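Local coordinates for uncharacterized protein (Bacteroides uniformis ATCC 8492, PDB 4Q68) that probably cleaves the amide bond between N-acetylmuramic acid and L-alanine in cell-wall fragments, as an amidase of the NlpC/P60 superfamily, at residues Tyr84-Asn96 / Asn139-Ser151. Numbering follows the deposited sequence. Where two conformers were deposited one is given.
With NAG (2-acetamido-2-deoxy-beta-D-glucopyranose), chain B.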
loop_
_atom_site.group_PDB
_atom_site.type_symbol
_atom_site.label_atom_id
_atom_site.label_comp_id
_atom_site.label_asym_id
_atom_site.label_seq_id
_atom_site.Cartn_x
_atom_site.Cartn_y
_atom_site.Cartn_z
ATOM N N TYR A 84 -2.210 -15.370 10.243
ATOM C CA TYR A 84 -1.230 -14.458 9.665
ATOM C C TYR A 84 -1.375 -14.353 8.151
ATOM O O TYR A 84 -1.219 -13.273 7.577
ATOM C CB TYR A 84 0.158 -14.954 10.014
ATOM C CG TYR A 84 1.303 -14.142 9.442
ATOM C CD1 TYR A 84 1.618 -12.889 9.946
ATOM C CD2 TYR A 84 2.100 -14.648 8.417
ATOM C CE1 TYR A 84 2.703 -12.168 9.453
ATOM C CE2 TYR A 84 3.184 -13.947 7.920
ATOM C CZ TYR A 84 3.475 -12.710 8.432
ATOM O OH TYR A 84 4.551 -12.029 7.928
ATOM N N THR A 85 -1.636 -15.480 7.493
ATOM C CA THR A 85 -1.651 -15.478 6.042
ATOM C C THR A 85 -2.928 -14.905 5.422
ATOM O O THR A 85 -2.981 -14.737 4.204
ATOM C CB THR A 85 -1.366 -16.870 5.466
ATOM O OG1 THR A 85 -2.402 -17.784 5.840
ATOM C CG2 THR A 85 -0.030 -17.400 5.988
ATOM N N SER A 86 -3.930 -14.585 6.250
ATOM C CA SER A 86 -5.114 -13.867 5.765
ATOM C C SER A 86 -4.870 -12.366 5.618
ATOM O O SER A 86 -5.649 -11.681 4.972
ATOM C CB SER A 86 -6.317 -14.098 6.684
ATOM O OG SER A 86 -6.144 -13.510 7.965
ATOM N N ARG A 87 -3.813 -11.849 6.239
ATOM C CA ARG A 87 -3.436 -10.450 6.056
ATOM C C ARG A 87 -2.884 -10.293 4.646
ATOM O O ARG A 87 -2.146 -11.150 4.167
ATOM C CB ARG A 87 -2.384 -10.037 7.088
ATOM C CG ARG A 87 -2.376 -8.556 7.361
ATOM C CD ARG A 87 -1.124 -8.068 8.032
ATOM N NE ARG A 87 -0.848 -8.777 9.278
ATOM C CZ ARG A 87 0.339 -8.795 9.866
ATOM N NH1 ARG A 87 1.359 -8.125 9.349
ATOM N NH2 ARG A 87 0.515 -9.496 10.980
ATOM N N LEU A 88 -3.219 -9.195 3.985
ATOM C CA LEU A 88 -2.835 -8.981 2.590
ATOM C C LEU A 88 -1.433 -8.372 2.503
ATOM O O LEU A 88 -1.231 -7.205 2.170
ATOM C CB LEU A 88 -3.888 -8.131 1.899
ATOM C CG LEU A 88 -5.229 -8.842 1.774
ATOM C CD1 LEU A 88 -6.377 -7.847 1.614
ATOM C CD2 LEU A 88 -5.217 -9.824 0.618
ATOM N N HIS A 89 -0.452 -9.220 2.779
ATOM C CA HIS A 89 0.947 -8.806 2.841
ATOM C C HIS A 89 1.472 -8.253 1.523
ATOM O O HIS A 89 2.243 -7.299 1.522
ATOM C CB HIS A 89 1.836 -9.981 3.223
ATOM C CG HIS A 89 1.508 -10.557 4.554
ATOM N ND1 HIS A 89 1.754 -9.880 5.720
ATOM C CD2 HIS A 89 0.912 -11.721 4.897
ATOM C CE1 HIS A 89 1.355 -10.627 6.731
ATOM N NE2 HIS A 89 0.834 -11.744 6.262
ATOM N N TYR A 90 1.101 -8.883 0.416
ATOM C CA TYR A 90 1.574 -8.445 -0.885
ATOM C C TYR A 90 0.629 -7.404 -1.458
ATOM O O TYR A 90 -0.587 -7.621 -1.512
ATOM C CB TYR A 90 1.714 -9.621 -1.836
ATOM C CG TYR A 90 2.814 -10.581 -1.490
ATOM C CD1 TYR A 90 4.146 -10.190 -1.546
ATOM C CD2 TYR A 90 2.536 -11.901 -1.148
ATOM C CE1 TYR A 90 5.162 -11.081 -1.271
ATOM C CE2 TYR A 90 3.553 -12.803 -0.888
ATOM C CZ TYR A 90 4.865 -12.392 -0.966
ATOM O OH TYR A 90 5.902 -13.275 -0.773
ATOM N N ILE A 91 1.179 -6.289 -1.913
ATOM C CA ILE A 91 0.339 -5.204 -2.354
ATOM C C ILE A 91 -0.456 -5.557 -3.610
ATOM O O ILE A 91 -1.588 -5.115 -3.747
ATOM C CB ILE A 91 1.133 -3.889 -2.443
ATOM C CG1 ILE A 91 1.731 -3.554 -1.066
ATOM C CG2 ILE A 91 0.244 -2.749 -2.944
ATOM C CD1 ILE A 91 0.743 -3.609 0.110
ATOM N N ALA A 92 0.057 -6.412 -4.493
ATOM C CA ALA A 92 -0.780 -6.842 -5.626
ATOM C C ALA A 92 -2.063 -7.484 -5.109
ATOM O O ALA A 92 -3.138 -7.299 -5.671
ATOM C CB ALA A 92 -0.041 -7.816 -6.528
ATOM N N ASP A 93 -1.940 -8.273 -4.041
ATOM C CA ASP A 93 -3.080 -8.986 -3.439
ATOM C C ASP A 93 -4.022 -8.006 -2.732
ATOM O O ASP A 93 -5.245 -8.107 -2.839
ATOM C CB ASP A 93 -2.516 -10.013 -2.455
ATOM C CG ASP A 93 -3.428 -11.202 -2.200
ATOM O OD1 ASP A 93 -4.475 -11.373 -2.865
ATOM O OD2 ASP A 93 -3.030 -11.993 -1.319
ATOM N N TRP A 94 -3.432 -7.045 -2.025
ATOM C CA TRP A 94 -4.149 -5.954 -1.360
ATOM C C TRP A 94 -4.982 -5.160 -2.379
ATOM O O TRP A 94 -6.146 -4.859 -2.132
ATOM C CB TRP A 94 -3.100 -5.089 -0.658
ATOM C CG TRP A 94 -3.556 -4.018 0.273
ATOM C CD1 TRP A 94 -3.634 -4.118 1.631
ATOM C CD2 TRP A 94 -3.859 -2.656 -0.048
ATOM N NE1 TRP A 94 -3.991 -2.915 2.174
ATOM C CE2 TRP A 94 -4.122 -1.994 1.169
ATOM C CE3 TRP A 94 -3.909 -1.924 -1.242
ATOM C CZ2 TRP A 94 -4.451 -0.641 1.220
ATOM C CZ3 TRP A 94 -4.227 -0.571 -1.179
ATOM C CH2 TRP A 94 -4.500 0.048 0.042
ATOM N N ILE A 95 -4.374 -4.847 -3.520
ATOM C CA ILE A 95 -5.063 -4.148 -4.591
ATOM C C ILE A 95 -6.209 -5.013 -5.106
ATOM O O ILE A 95 -7.334 -4.532 -5.256
ATOM C CB ILE A 95 -4.078 -3.810 -5.722
ATOM C CG1 ILE A 95 -3.092 -2.740 -5.259
ATOM C CG2 ILE A 95 -4.847 -3.363 -6.991
ATOM C CD1 ILE A 95 -1.885 -2.581 -6.165
ATOM N N ASN A 96 -5.945 -6.279 -5.397
ATOM C CA ASN A 96 -6.988 -7.152 -5.923
ATOM C C ASN A 96 -8.168 -7.242 -4.968
ATOM O O ASN A 96 -9.315 -7.264 -5.389
ATOM C CB ASN A 96 -6.439 -8.559 -6.188
ATOM C CG ASN A 96 -5.433 -8.594 -7.305
ATOM O OD1 ASN A 96 -5.309 -7.645 -8.065
ATOM N ND2 ASN A 96 -4.699 -9.687 -7.395
ATOM N N ASN A 139 2.084 -22.019 7.647
ATOM C CA ASN A 139 1.980 -20.665 7.098
ATOM C C ASN A 139 2.828 -20.488 5.851
ATOM O O ASN A 139 2.427 -19.802 4.926
ATOM C CB ASN A 139 2.335 -19.592 8.117
ATOM C CG ASN A 139 1.240 -19.361 9.148
ATOM O OD1 ASN A 139 0.074 -19.737 8.946
ATOM N ND2 ASN A 139 1.603 -18.669 10.233
ATOM N N VAL A 140 4.025 -21.063 5.826
ATOM C CA VAL A 140 4.849 -20.993 4.629
ATOM C C VAL A 140 4.117 -21.611 3.434
ATOM O O VAL A 140 4.112 -21.036 2.349
ATOM C CB VAL A 140 6.224 -21.648 4.853
ATOM C CG1 VAL A 140 6.968 -21.855 3.534
ATOM C CG2 VAL A 140 7.044 -20.804 5.804
ATOM N N ALA A 141 3.499 -22.773 3.624
ATOM C CA ALA A 141 2.777 -23.422 2.546
ATOM C C ALA A 141 1.597 -22.573 2.075
ATOM O O ALA A 141 1.351 -22.459 0.871
ATOM C CB ALA A 141 2.326 -24.812 2.956
ATOM N N LYS A 142 0.869 -21.966 3.016
ATOM C CA LYS A 142 -0.232 -21.085 2.654
ATOM C C LYS A 142 0.280 -19.906 1.840
ATOM O O LYS A 142 -0.338 -19.506 0.849
ATOM C CB LYS A 142 -0.970 -20.608 3.899
ATOM C CG LYS A 142 -1.853 -21.674 4.521
ATOM C CD LYS A 142 -2.466 -21.246 5.848
ATOM C CE LYS A 142 -3.426 -22.293 6.388
ATOM N NZ LYS A 142 -4.035 -21.872 7.652
HETATM N N MSE A 143 1.420 -19.340 2.244
HETATM C CA MSE A 143 1.999 -18.234 1.481
HETATM C C MSE A 143 2.438 -18.667 0.087
HETATM O O MSE A 143 2.241 -17.918 -0.869
HETATM C CB MSE A 143 3.173 -17.569 2.184
HETATM C CG MSE A 143 2.813 -16.793 3.451
HETATM SE SE MSE A 143 1.311 -15.548 3.265
HETATM C CE MSE A 143 1.928 -14.575 1.724
ATOM N N LYS A 144 3.017 -19.857 -0.055
ATOM C CA LYS A 144 3.411 -20.323 -1.382
ATOM C C LYS A 144 2.190 -20.418 -2.295
ATOM O O LYS A 144 2.266 -20.067 -3.474
ATOM C CB LYS A 144 4.115 -21.673 -1.314
ATOM C CG LYS A 144 5.519 -21.630 -0.757
ATOM C CD LYS A 144 6.124 -23.029 -0.667
ATOM C CE LYS A 144 7.538 -23.019 -0.140
ATOM N NZ LYS A 144 8.074 -24.397 0.054
ATOM N N LYS A 145 1.065 -20.911 -1.787
ATOM C CA LYS A 145 -0.131 -21.019 -2.611
ATOM C C LYS A 145 -0.611 -19.627 -3.050
ATOM O O LYS A 145 -0.959 -19.414 -4.211
ATOM C CB LYS A 145 -1.218 -21.761 -1.847
ATOM C CG LYS A 145 -2.415 -22.095 -2.678
ATOM C CD LYS A 145 -3.481 -22.761 -1.845
ATOM C CE LYS A 145 -4.671 -23.156 -2.700
ATOM N NZ LYS A 145 -5.708 -23.857 -1.899
ATOM N N ILE A 146 -0.613 -18.679 -2.120
ATOM C CA ILE A 146 -0.989 -17.299 -2.429
ATOM C C ILE A 146 -0.047 -16.710 -3.495
ATOM O O ILE A 146 -0.493 -16.092 -4.467
ATOM C CB ILE A 146 -0.986 -16.468 -1.124
ATOM C CG1 ILE A 146 -2.216 -16.839 -0.275
ATOM C CG2 ILE A 146 -0.971 -14.970 -1.419
ATOM C CD1 ILE A 146 -2.060 -16.563 1.184
ATOM N N GLU A 147 1.253 -16.906 -3.296
ATOM C CA GLU A 147 2.274 -16.407 -4.216
ATOM C C GLU A 147 2.104 -16.976 -5.610
ATOM O O GLU A 147 2.199 -16.258 -6.599
ATOM C CB GLU A 147 3.654 -16.771 -3.688
ATOM C CG GLU A 147 4.057 -15.963 -2.453
ATOM C CD GLU A 147 5.262 -16.514 -1.726
ATOM O OE1 GLU A 147 5.739 -17.603 -2.114
ATOM O OE2 GLU A 147 5.704 -15.867 -0.741
ATOM N N GLN A 148 1.866 -18.277 -5.693
ATOM C CA GLN A 148 1.730 -18.912 -6.995
ATOM C C GLN A 148 0.478 -18.382 -7.717
ATOM O O GLN A 148 0.497 -18.201 -8.933
ATOM C CB GLN A 148 1.726 -20.437 -6.850
ATOM C CG GLN A 148 3.115 -21.031 -6.487
ATOM C CD GLN A 148 4.093 -21.120 -7.660
ATOM O OE1 GLN A 148 3.706 -20.981 -8.819
ATOM N NE2 GLN A 148 5.366 -21.360 -7.359
ATOM N N SER A 149 -0.601 -18.133 -6.975
ATOM C CA SER A 149 -1.812 -17.607 -7.591
ATOM C C SER A 149 -1.663 -16.147 -8.050
ATOM O O SER A 149 -2.241 -15.748 -9.059
ATOM C CB SER A 149 -3.003 -17.788 -6.662
ATOM O OG SER A 149 -3.281 -19.173 -6.501
ATOM N N LEU A 150 -0.873 -15.355 -7.333
ATOM C CA LEU A 150 -0.624 -13.963 -7.727
ATOM C C LEU A 150 0.296 -13.873 -8.937
ATOM O O LEU A 150 0.163 -12.974 -9.766
ATOM C CB LEU A 150 0.036 -13.205 -6.574
ATOM C CG LEU A 150 -0.847 -12.900 -5.370
ATOM C CD1 LEU A 150 -0.005 -12.466 -4.198
ATOM C CD2 LEU A 150 -1.886 -11.833 -5.684
ATOM N N SER A 151 1.272 -14.771 -8.987
ATOM C CA SER A 151 2.335 -14.710 -9.974
ATOM C C SER A 151 1.832 -15.086 -11.361
ATOM O O SER A 151 0.904 -15.885 -11.511
ATOM C CB SER A 151 3.469 -15.636 -9.567
ATOM O OG SER A 151 4.114 -15.175 -8.395
HETATM C C1 NAG B . 4.244 -4.940 4.463
HETATM C C2 NAG B . 4.382 -6.422 4.785
HETATM C C3 NAG B . 3.192 -6.928 5.595
HETATM C C4 NAG B . 2.827 -5.969 6.725
HETATM C C5 NAG B . 2.801 -4.517 6.260
HETATM C C6 NAG B . 2.553 -3.594 7.447
HETATM C C7 NAG B . 5.713 -7.803 3.250
HETATM C C8 NAG B . 5.764 -8.627 2.007
HETATM N N2 NAG B . 4.555 -7.221 3.572
HETATM O O1 NAG B . 5.434 -4.516 3.869
HETATM O O3 NAG B . 3.560 -8.156 6.169
HETATM O O4 NAG B . 1.595 -6.326 7.307
HETATM O O5 NAG B . 4.031 -4.195 5.647
HETATM O O6 NAG B . 3.575 -3.741 8.401
HETATM O O7 NAG B . 6.741 -7.703 3.913
HETATM O O HOH W 1 -0.976 -17.580 11.798
HETATM O O HOH W 2 -2.231 -18.216 8.582
HETATM O O HOH W 3 -2.206 -11.220 -9.228
#
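Tyr-90 OH donates a hydrogen bond to Glu-147 OE2 at 2.6 Å. OE2 lies in the plane of the ring, at its edge. The hydroxyl meets OE2 on the anti side, 33° out of the carboxylate plane. The hydroxyl is also hydrogen-bonded to Met-123 N. The other carboxylate oxygen, Glu-147 OE1, is hydrogen-bonded to Ser-124 OG, so the carboxylate is held through both oxygens. Selenomethionine at Met-143 bends at chi2 and again at chi3 (-52°). This curls CE to 3.6 Å from Tyr-90 CE2 and leaves SE 3.6 Å from Thr-85 CG2. Leu-150 straddles two partners: CD1 packs by Tyr-90 CD2 at 4.0 Å, while CD2 lies 3.8 Å from Asp-93 CB. The Asp-93 carboxylate turns to a salt bridge with Arg-77. A phenylalanine in place of Tyr-90 would probably leave Glu-147 OE2 without its hydroxyl donor and Met-123 N without its partner here.

At the other end, Asn-139 is joined by water. One water accepts from Tyr-84 N and Asn-139 ND2. A second accepts from Thr-85 N and donates to Asn-139 OD1 at 2.8 Å. Asn-139 ND2 also bonds to Gln-132 O. Behind this line, His-89 NE2 sits over the Tyr-84 ring and donates to Tyr-84 O, while ND1 is hydrogen-bonded to O3 of the N-acetylglucosamine.

The contact sets helix 137-150 against the 3-10 turn, the loop and the start of helix 91-100. Segments 91-96 and 139-150 cross at 72°. Helices 122-125 and 131-134 flank it, and Ala-92 and Ile-95 touch strand 230-238 of the main antiparallel sheet.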